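Octaprenyl Pyrophosphate Synthase (Helicobacter pylori, PDB 3TC1) probably builds octaprenyl diphosphate by magnesium-dependent, stepwise condensation of isopentenyl diphosphate onto an allylic diphosphate. Local coordinates at residues 109-112 with 113-116; 117-120 with 121-125; 190-193 with 194-198; 277-280 with 281-284. All blocks are in the same frame, centred on the assembly; numbering follows the deposited sequence.

Contact 1: residues 109-112 with 113-116; sequences YSKA and FFEL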
loop_
_atom_site.group_PDB
_atom_site.type_symbol
_atom_site.label_atom_id
_atom_site.label_comp_id
_atom_site.label_asym_id
_atom_site.label_seq_id
_atom_site.Cartn_x
_atom_site.Cartn_y
_atom_site.Cartn_z
ATOM N N TYR B 109 2.802 0.654 -5.240
ATOM C CA TYR B 109 2.693 1.956 -4.584
ATOM C C TYR B 109 4.049 2.565 -4.221
ATOM O O TYR B 109 4.295 3.737 -4.490
ATOM C CB TYR B 109 1.872 1.858 -3.293
ATOM C CG TYR B 109 0.369 1.919 -3.462
ATOM C CD1 TYR B 109 -0.228 2.903 -4.253
ATOM C CD2 TYR B 109 -0.462 1.021 -2.786
ATOM C CE1 TYR B 109 -1.616 2.994 -4.365
ATOM C CE2 TYR B 109 -1.851 1.103 -2.890
ATOM C CZ TYR B 109 -2.420 2.091 -3.683
ATOM O OH TYR B 109 -3.788 2.169 -3.798
ATOM N N SER B 110 4.920 1.778 -3.593
ATOM C CA SER B 110 6.227 2.293 -3.180
ATOM C C SER B 110 7.163 2.603 -4.351
ATOM O O SER B 110 7.843 3.630 -4.345
ATOM C CB SER B 110 6.896 1.332 -2.183
ATOM O OG SER B 110 6.928 0.002 -2.663
ATOM N N LYS B 111 7.196 1.733 -5.357
ATOM C CA LYS B 111 8.043 1.978 -6.520
ATOM C C LYS B 111 7.545 3.244 -7.207
ATOM O O LYS B 111 8.338 4.075 -7.646
ATOM C CB LYS B 111 7.996 0.794 -7.494
ATOM C CG LYS B 111 8.775 1.010 -8.806
ATOM C CD LYS B 111 10.263 1.308 -8.575
ATOM C CE LYS B 111 10.998 1.510 -9.900
ATOM N NZ LYS B 111 12.431 1.897 -9.745
ATOM N N ALA B 112 6.225 3.396 -7.280
ATOM C CA ALA B 112 5.635 4.569 -7.906
ATOM C C ALA B 112 5.983 5.847 -7.145
ATOM O O ALA B 112 6.312 6.858 -7.758
ATOM C CB ALA B 112 4.123 4.413 -8.003
ATOM N N PHE B 113 5.910 5.805 -5.813
ATOM C CA PHE B 113 6.234 6.985 -5.007
ATOM C C PHE B 113 7.715 7.311 -5.083
ATOM O O PHE B 113 8.109 8.481 -5.028
ATOM C CB PHE B 113 5.881 6.773 -3.538
ATOM C CG PHE B 113 5.995 8.025 -2.701
ATOM C CD1 PHE B 113 4.951 8.948 -2.654
ATOM C CD2 PHE B 113 7.150 8.287 -1.972
ATOM C CE1 PHE B 113 5.058 10.114 -1.889
ATOM C CE2 PHE B 113 7.269 9.445 -1.207
ATOM C CZ PHE B 113 6.218 10.362 -1.165
ATOM N N PHE B 114 8.538 6.274 -5.184
ATOM C CA PHE B 114 9.973 6.477 -5.265
ATOM C C PHE B 114 10.275 7.330 -6.489
ATOM O O PHE B 114 11.027 8.300 -6.413
ATOM C CB PHE B 114 10.702 5.137 -5.373
ATOM C CG PHE B 114 12.192 5.277 -5.538
ATOM C CD1 PHE B 114 12.999 5.594 -4.452
ATOM C CD2 PHE B 114 12.781 5.141 -6.794
ATOM C CE1 PHE B 114 14.373 5.778 -4.613
ATOM C CE2 PHE B 114 14.154 5.324 -6.966
ATOM C CZ PHE B 114 14.952 5.643 -5.875
ATOM N N GLU B 115 9.677 6.967 -7.618
ATOM C CA GLU B 115 9.883 7.706 -8.851
ATOM C C GLU B 115 9.209 9.077 -8.763
ATOM O O GLU B 115 9.712 10.069 -9.303
ATOM C CB GLU B 115 9.321 6.913 -10.035
ATOM C CG GLU B 115 10.005 5.572 -10.282
ATOM C CD GLU B 115 11.509 5.695 -10.479
ATOM O OE1 GLU B 115 11.966 6.745 -10.975
ATOM O OE2 GLU B 115 12.236 4.733 -10.153
ATOM N N LEU B 116 8.076 9.129 -8.068
ATOM C CA LEU B 116 7.313 10.367 -7.904
ATOM C C LEU B 116 8.121 11.494 -7.251
ATOM O O LEU B 116 7.966 12.671 -7.601
ATOM C CB LEU B 116 6.048 10.092 -7.076
ATOM C CG LEU B 116 5.108 11.273 -6.800
ATOM C CD1 LEU B 116 4.626 11.886 -8.115
ATOM C CD2 LEU B 116 3.917 10.789 -5.975
#

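Contact 2: residues 117-120 with 121-125; sequences SKMG and ELIAQ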
loop_
_atom_site.group_PDB
_atom_site.type_symbol
_atom_site.label_atom_id
_atom_site.label_comp_id
_atom_site.label_asym_id
_atom_site.label_seq_id
_atom_site.Cartn_x
_atom_site.Cartn_y
_atom_site.Cartn_z
ATOM N N SER B 117 8.987 11.135 -6.314
ATOM C CA SER B 117 9.811 12.121 -5.616
ATOM C C SER B 117 10.705 12.942 -6.552
ATOM O O SER B 117 11.257 13.967 -6.154
ATOM C CB SER B 117 10.679 11.418 -4.576
ATOM O OG SER B 117 11.582 10.529 -5.205
ATOM N N LYS B 118 10.844 12.494 -7.793
ATOM C CA LYS B 118 11.679 13.194 -8.762
ATOM C C LYS B 118 10.859 14.197 -9.565
ATOM O O LYS B 118 11.393 14.929 -10.401
ATOM C CB LYS B 118 12.323 12.180 -9.711
ATOM C CG LYS B 118 13.097 11.073 -9.008
ATOM C CD LYS B 118 13.525 9.994 -9.990
ATOM C CE LYS B 118 14.266 8.868 -9.289
ATOM N NZ LYS B 118 14.566 7.736 -10.210
ATOM N N MET B 119 9.557 14.226 -9.302
ATOM C CA MET B 119 8.640 15.117 -10.002
ATOM C C MET B 119 8.512 16.494 -9.357
ATOM O O MET B 119 7.969 17.418 -9.961
ATOM C CB MET B 119 7.248 14.478 -10.075
ATOM C CG MET B 119 7.139 13.262 -10.988
ATOM S SD MET B 119 7.253 13.703 -12.737
ATOM C CE MET B 119 7.861 12.174 -13.419
ATOM N N GLY B 120 9.007 16.639 -8.136
ATOM C CA GLY B 120 8.879 17.920 -7.469
ATOM C C GLY B 120 7.752 17.846 -6.452
ATOM O O GLY B 120 6.834 17.036 -6.587
ATOM N N GLU B 121 7.816 18.703 -5.440
ATOM C CA GLU B 121 6.830 18.716 -4.369
ATOM C C GLU B 121 5.371 18.937 -4.757
ATOM O O GLU B 121 4.483 18.292 -4.199
ATOM C CB GLU B 121 7.231 19.755 -3.323
ATOM C CG GLU B 121 6.316 19.793 -2.121
ATOM C CD GLU B 121 6.760 20.810 -1.097
ATOM O OE1 GLU B 121 6.879 22.002 -1.455
ATOM O OE2 GLU B 121 6.987 20.419 0.064
ATOM N N LEU B 122 5.114 19.853 -5.684
ATOM C CA LEU B 122 3.741 20.136 -6.098
ATOM C C LEU B 122 3.043 18.909 -6.654
ATOM O O LEU B 122 1.920 18.590 -6.265
ATOM C CB LEU B 122 3.703 21.249 -7.148
ATOM C CG LEU B 122 3.671 22.692 -6.644
ATOM C CD1 LEU B 122 3.559 23.638 -7.833
ATOM C CD2 LEU B 122 2.488 22.877 -5.702
ATOM N N ILE B 123 3.709 18.231 -7.579
ATOM C CA ILE B 123 3.147 17.037 -8.184
ATOM C C ILE B 123 3.142 15.889 -7.176
ATOM O O ILE B 123 2.153 15.166 -7.056
ATOM C CB ILE B 123 3.948 16.646 -9.455
ATOM C CG1 ILE B 123 3.687 17.682 -10.556
ATOM C CG2 ILE B 123 3.568 15.245 -9.918
ATOM C CD1 ILE B 123 4.618 17.573 -11.749
ATOM N N ALA B 124 4.239 15.729 -6.438
ATOM C CA ALA B 124 4.331 14.659 -5.447
ATOM C C ALA B 124 3.206 14.753 -4.419
ATOM O O ALA B 124 2.645 13.739 -4.016
ATOM C CB ALA B 124 5.684 14.700 -4.741
ATOM N N GLN B 125 2.880 15.969 -3.994
ATOM C CA GLN B 125 1.818 16.152 -3.013
ATOM C C GLN B 125 0.431 15.934 -3.601
ATOM O O GLN B 125 -0.437 15.370 -2.945
ATOM C CB GLN B 125 1.898 17.544 -2.387
ATOM C CG GLN B 125 3.106 17.731 -1.486
ATOM C CD GLN B 125 3.007 18.974 -0.627
ATOM O OE1 GLN B 125 3.936 19.307 0.106
ATOM N NE2 GLN B 125 1.877 19.664 -0.707
HETATM O O HOH W 1 5.975 19.529 -8.970
#

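Contact 3: residues 190-193 with 194-198; sequences LNFG and MAFQI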
loop_
_atom_site.group_PDB
_atom_site.type_symbol
_atom_site.label_atom_id
_atom_site.label_comp_id
_atom_site.label_asym_id
_atom_site.label_seq_id
_atom_site.Cartn_x
_atom_site.Cartn_y
_atom_site.Cartn_z
ATOM N N LEU B 190 -11.876 16.412 -12.578
ATOM C CA LEU B 190 -12.848 16.098 -11.532
ATOM C C LEU B 190 -14.226 15.770 -12.101
ATOM O O LEU B 190 -14.848 14.772 -11.725
ATOM C CB LEU B 190 -12.976 17.269 -10.554
ATOM C CG LEU B 190 -13.923 17.046 -9.372
ATOM C CD1 LEU B 190 -13.333 15.986 -8.447
ATOM C CD2 LEU B 190 -14.136 18.357 -8.617
ATOM N N ASN B 191 -14.711 16.616 -13.003
ATOM C CA ASN B 191 -16.017 16.386 -13.596
ATOM C C ASN B 191 -16.028 15.163 -14.514
ATOM O O ASN B 191 -16.998 14.416 -14.528
ATOM C CB ASN B 191 -16.485 17.644 -14.331
ATOM C CG ASN B 191 -16.831 18.776 -13.372
ATOM O OD1 ASN B 191 -16.031 19.684 -13.141
ATOM N ND2 ASN B 191 -18.021 18.710 -12.792
ATOM N N PHE B 192 -14.956 14.954 -15.273
ATOM C CA PHE B 192 -14.877 13.788 -16.148
ATOM C C PHE B 192 -14.918 12.535 -15.280
ATOM O O PHE B 192 -15.553 11.544 -15.637
ATOM C CB PHE B 192 -13.569 13.786 -16.952
ATOM C CG PHE B 192 -13.373 12.542 -17.783
ATOM C CD1 PHE B 192 -13.837 12.482 -19.097
ATOM C CD2 PHE B 192 -12.778 11.408 -17.235
ATOM C CE1 PHE B 192 -13.712 11.309 -19.850
ATOM C CE2 PHE B 192 -12.651 10.231 -17.980
ATOM C CZ PHE B 192 -13.121 10.184 -19.290
ATOM N N GLY B 193 -14.215 12.588 -14.148
ATOM C CA GLY B 193 -14.168 11.461 -13.233
ATOM C C GLY B 193 -15.522 11.142 -12.624
ATOM O O GLY B 193 -15.865 9.975 -12.437
ATOM N N MET B 194 -16.289 12.178 -12.304
ATOM C CA MET B 194 -17.622 11.989 -11.738
ATOM C C MET B 194 -18.515 11.323 -12.787
ATOM O O MET B 194 -19.194 10.338 -12.500
ATOM C CB MET B 194 -18.229 13.339 -11.319
ATOM C CG MET B 194 -17.538 14.008 -10.122
ATOM S SD MET B 194 -17.564 13.005 -8.613
ATOM C CE MET B 194 -19.196 13.379 -7.974
ATOM N N ALA B 195 -18.508 11.859 -14.007
ATOM C CA ALA B 195 -19.322 11.293 -15.081
ATOM C C ALA B 195 -18.892 9.853 -15.366
ATOM O O ALA B 195 -19.725 8.959 -15.537
ATOM C CB ALA B 195 -19.190 12.131 -16.336
ATOM N N PHE B 196 -17.582 9.640 -15.405
ATOM C CA PHE B 196 -17.024 8.324 -15.673
ATOM C C PHE B 196 -17.523 7.245 -14.713
ATOM O O PHE B 196 -17.915 6.165 -15.143
ATOM C CB PHE B 196 -15.495 8.372 -15.609
ATOM C CG PHE B 196 -14.848 7.024 -15.751
ATOM C CD1 PHE B 196 -14.765 6.403 -16.995
ATOM C CD2 PHE B 196 -14.362 6.353 -14.634
ATOM C CE1 PHE B 196 -14.211 5.131 -17.123
ATOM C CE2 PHE B 196 -13.804 5.078 -14.753
ATOM C CZ PHE B 196 -13.731 4.470 -16.000
ATOM N N GLN B 197 -17.508 7.529 -13.415
ATOM C CA GLN B 197 -17.946 6.536 -12.442
ATOM C C GLN B 197 -19.460 6.344 -12.431
ATOM O O GLN B 197 -19.945 5.258 -12.119
ATOM C CB GLN B 197 -17.462 6.902 -11.039
ATOM C CG GLN B 197 -17.666 5.785 -10.014
ATOM C CD GLN B 197 -17.011 4.481 -10.442
ATOM O OE1 GLN B 197 -15.805 4.432 -10.695
ATOM N NE2 GLN B 197 -17.804 3.417 -10.527
ATOM N N ILE B 198 -20.209 7.392 -12.752
ATOM C CA ILE B 198 -21.663 7.267 -12.788
ATOM C C ILE B 198 -22.030 6.332 -13.948
ATOM O O ILE B 198 -22.858 5.430 -13.792
ATOM C CB ILE B 198 -22.341 8.648 -12.971
ATOM C CG1 ILE B 198 -22.149 9.484 -11.702
ATOM C CG2 ILE B 198 -23.841 8.479 -13.231
ATOM C CD1 ILE B 198 -22.557 10.944 -11.861
#

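Contact 4: residues 277-280 with 281-284; sequences QVYS and KKAL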
loop_
_atom_site.group_PDB
_atom_site.type_symbol
_atom_site.label_atom_id
_atom_site.label_comp_id
_atom_site.label_asym_id
_atom_site.label_seq_id
_atom_site.Cartn_x
_atom_site.Cartn_y
_atom_site.Cartn_z
ATOM N N GLN B 277 -24.471 13.417 -17.536
ATOM C CA GLN B 277 -24.350 14.419 -18.593
ATOM C C GLN B 277 -24.054 15.806 -18.024
ATOM O O GLN B 277 -23.392 16.618 -18.671
ATOM C CB GLN B 277 -25.625 14.459 -19.446
ATOM C CG GLN B 277 -25.893 13.156 -20.199
ATOM C CD GLN B 277 -27.145 13.206 -21.063
ATOM O OE1 GLN B 277 -28.207 13.632 -20.614
ATOM N NE2 GLN B 277 -27.025 12.754 -22.307
ATOM N N VAL B 278 -24.548 16.083 -16.822
ATOM C CA VAL B 278 -24.286 17.374 -16.194
ATOM C C VAL B 278 -22.777 17.506 -16.022
ATOM O O VAL B 278 -22.183 18.521 -16.377
ATOM C CB VAL B 278 -24.954 17.483 -14.801
ATOM C CG1 VAL B 278 -24.499 18.760 -14.106
ATOM C CG2 VAL B 278 -26.470 17.478 -14.946
ATOM N N TYR B 279 -22.157 16.463 -15.485
ATOM C CA TYR B 279 -20.714 16.470 -15.283
ATOM C C TYR B 279 -19.959 16.503 -16.604
ATOM O O TYR B 279 -18.939 17.174 -16.725
ATOM C CB TYR B 279 -20.296 15.243 -14.478
ATOM C CG TYR B 279 -20.734 15.315 -13.041
ATOM C CD1 TYR B 279 -20.185 16.262 -12.176
ATOM C CD2 TYR B 279 -21.702 14.447 -12.543
ATOM C CE1 TYR B 279 -20.589 16.341 -10.848
ATOM C CE2 TYR B 279 -22.117 14.518 -11.213
ATOM C CZ TYR B 279 -21.554 15.470 -10.373
ATOM O OH TYR B 279 -21.959 15.559 -9.064
ATOM N N SER B 280 -20.459 15.775 -17.593
ATOM C CA SER B 280 -19.816 15.742 -18.898
ATOM C C SER B 280 -19.803 17.147 -19.493
ATOM O O SER B 280 -18.803 17.575 -20.078
ATOM C CB SER B 280 -20.563 14.785 -19.832
ATOM O OG SER B 280 -19.961 14.762 -21.116
ATOM N N LYS B 281 -20.918 17.855 -19.342
ATOM C CA LYS B 281 -21.041 19.217 -19.850
ATOM C C LYS B 281 -20.058 20.129 -19.126
ATOM O O LYS B 281 -19.397 20.958 -19.752
ATOM C CB LYS B 281 -22.470 19.740 -19.660
ATOM C CG LYS B 281 -23.518 19.017 -20.494
ATOM C CD LYS B 281 -24.891 19.655 -20.333
ATOM C CE LYS B 281 -25.965 18.880 -21.087
ATOM N NZ LYS B 281 -25.728 18.856 -22.554
ATOM N N LYS B 282 -19.958 19.968 -17.810
ATOM C CA LYS B 282 -19.036 20.775 -17.016
ATOM C C LYS B 282 -17.598 20.538 -17.476
ATOM O O LYS B 282 -16.813 21.479 -17.581
ATOM C CB LYS B 282 -19.188 20.452 -15.521
ATOM C CG LYS B 282 -20.495 20.964 -14.916
ATOM C CD LYS B 282 -20.709 20.509 -13.468
ATOM C CE LYS B 282 -19.739 21.183 -12.495
ATOM N NZ LYS B 282 -19.935 20.702 -11.091
ATOM N N ALA B 283 -17.259 19.286 -17.778
ATOM C CA ALA B 283 -15.909 18.969 -18.238
ATOM C C ALA B 283 -15.593 19.728 -19.530
ATOM O O ALA B 283 -14.572 20.410 -19.635
ATOM C CB ALA B 283 -15.772 17.467 -18.471
ATOM N N LEU B 284 -16.477 19.601 -20.511
ATOM C CA LEU B 284 -16.301 20.272 -21.791
ATOM C C LEU B 284 -16.229 21.781 -21.580
ATOM O O LEU B 284 -15.455 22.477 -22.238
ATOM C CB LEU B 284 -17.460 19.919 -22.725
ATOM C CG LEU B 284 -17.522 18.448 -23.148
ATOM C CD1 LEU B 284 -18.845 18.148 -23.830
ATOM C CD2 LEU B 284 -16.356 18.144 -24.079
#

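Contact 1: residues 109-112 with 113-116
Lys-111 and Glu-115 form an i to i+4 salt bridge one turn apart on helix 92-116, one of the long helices of the all-alpha polyprenyl synthase fold. The lysine leaves the backbone away from the following turn and bends back at CG (chi2 58°), then runs out extended; this brings NZ to 2.9 Å from Glu-115 OE2. The carboxylate is entered through the anti lone pair of OE2, away from its other oxygen, and Lys-111 CE lies 3.5 Å from the same OE2. Both residues are buried, and the charges belong to a larger network: NZ also bridges to Glu-19 and makes a cation-pi contact with Trp-16, while Glu-115 OE1 pairs with Lys-118. Such surroundings would be expected to keep both groups ionised.

Phe-113 serves another face of the helix. Its N donates to Tyr-109 O at 2.9 Å, and its CB rests 3.6 Å from that carbonyl oxygen. With CG anti to the backbone N (chi1 -171°), the ring is carried off to stack on Phe-113 of the second subunit, which places this turn in the dimer interface. Ala-112 contributes mainly through its backbone, its O receiving Leu-116 N at 2.9 Å. The Leu-116 side chain continues to Ala-124 and Leu-127 of helix 121-144. The Phe-114 ring flanks the ion pair: Glu-115 OE2 lies in the ring plane at its edge, 3.4 Å from Phe-114 CD2, and Lys-111 NZ approaches the same CD2 obliquely, at 4.4 Å.

Contact 2: residues 117-120 with 121-125
This is a local helix-start contact, in which Met-119 and Gly-120 of the loop following helix 92-116 meet the first turn of helix 121-144. Gly-120 occupies the N-cap position and has a positive phi of 102°, a conformation readily open to glycine, by which the chain turns from the loop into the new helix. Its carbonyl oxygen takes the first i to i+4 bond: Ala-124 N donates to Gly-120 O at 2.9 Å, nearly along the C=O axis and with an N-H...O angle of 161°. The methyl group of Ala-124 sits against the same acceptor, its CB 3.2 Å from Gly-120 O.

One residue earlier, the amide of Ile-123 is reached through solvent. A water donates to Met-119 O at 3.1 Å and accepts from Ile-123 N at 3.0 Å, so that the water links an N-H of the opening turn to the loop carbonyl. Beside this bridge the side chains of the same two residues pack, and it is the root of the methionine that does the touching. Met-119 folds at chi2 and sends its sulfur end off toward Asn-61 and Ile-65 of helix 53-80, whereas the isoleucine reaches Leu-62 and helix 152-177. The loop also borders the dimer interface, where Ser-117 packs on Ala-124 of the second subunit. Ile-123 turns its two branches to different parts of Met-119: CG2, anti to the backbone N, lies 3.8 Å from Met-119 CB, and CD1 lies 3.8 Å from Met-119 O.

Contact 3: residues 190-193 with 194-198
Phe-196 N donates to Phe-192 O at 2.8 Å, and Gln-197 N donates to Gly-193 O at 3.1 Å; these i to i+4 bonds lead helix 182-205 into the DDxxD sequence that begins at Asp-200 and Asp-201, the second aspartate-rich motif of trans-prenyl diphosphate synthases. The bond from Ala-195 N to Asn-191 O is the straightest of this run, with an N-H...O angle of 173°. Beyond the backbone, Gln-197 has its polar end engaged on both sides. NE2 donates to Asp-201 OD1 and OE1 accepts from Thr-163 OG1, which fixes the rotation of the amide and probably positions the aspartate. Its side chain lies about 5 Å from a bound magnesium ion, consistent with a second-shell place beside the metal.

The packing spreads from the helix in several directions. Phe-192 and Phe-196 both have CG anti to the backbone N (chi1 175° in each), which sends the two rings out from neighbouring turns. They meet through the CB of the later residue, not through stacked rings, and reach Leu-42 and Leu-38 of helix 38-44. Gly-193 adds no side chain of its own, but its O lies at the edge of the Phe-196 ring, near the ring plane. Met-194, bent at chi2 and chi3, first brings CG to 3.2 Å from Leu-190 O and then leads away toward Glu-160 and Ala-164 of helix 152-177 and Tyr-279 of helix 268-286. Between the two phenylalanines the apolar contact is oblique, with Phe-192 CE2 4.1 Å from Phe-196 CB.

Contact 4: residues 277-280 with 281-284
Lys-282 doubles back along Val-278 and Tyr-279, so that its aliphatic chain and ammonium group lie beside the preceding turn of helix 268-286, an amphipathic helix packed on helices 182-205 and 293-301. Its CG is anti to the carbonyl carbon (chi1 -71°) and passes 3.3 Å from Val-278 O. Farther out CD comes to 4.2 Å from Val-278 CG1, and a bend at chi3 (70°) carries NZ to 4.4 Å from Tyr-279 CE1. That approach to the ring is oblique. The tyrosine side chain packs against Asn-191, Met-194 and Ile-198 of helix 182-205, and Lys-282 joins it against Asn-191, so both side chains take part in the packing between the two helices.

Lys-281 takes a similar first torsion, but its CG lies against the previous turn at Gln-277 O, only 3.0 Å away, before the chain continues outward. The same oxygen accepts Lys-281 N at 2.8 Å, so one carbonyl meets both the amide and the CG methylene of this lysine. Leu-284 repeats the pattern with Ser-280: its N donates to Ser-280 O, and its CG lies 3.4 Å from that oxygen. The leucine goes on to Glu-296 and Ala-299 of helix 293-301. Ser-280 turns its hydroxyl to the same helix, where OG is hydrogen-bonded to Ala-299 O, which satisfies a buried polar atom.

The chemistry is thus divided by face: the two lysines lie on the exposed side, their first methylenes against carbonyl oxygens of the turn before, while Tyr-279, Ser-280 and Leu-284 join the helix to helices 182-205 and 293-301.

Overall arrangement
The four contacts fall into two groups within one all-helical chain. Contacts 1 and 2 come first, with centres 11 Å apart: one closes helix 92-116 and the next opens helix 121-144. They touch where Leu-116 CG lies 3.7 Å from Ala-124 CA, and both border the second subunit. Contacts 3 and 4, much later in the chain on helices 182-205 and 268-286, have centres 9 Å apart and pack through Tyr-279 and Lys-282. Centres in different groups are 25 to 32 Å apart, without touching. The part of the dimer interface at contacts 1 and 2 is thus well separated from contact 3, beside magnesium, which helix 268-286 backs through contact 4.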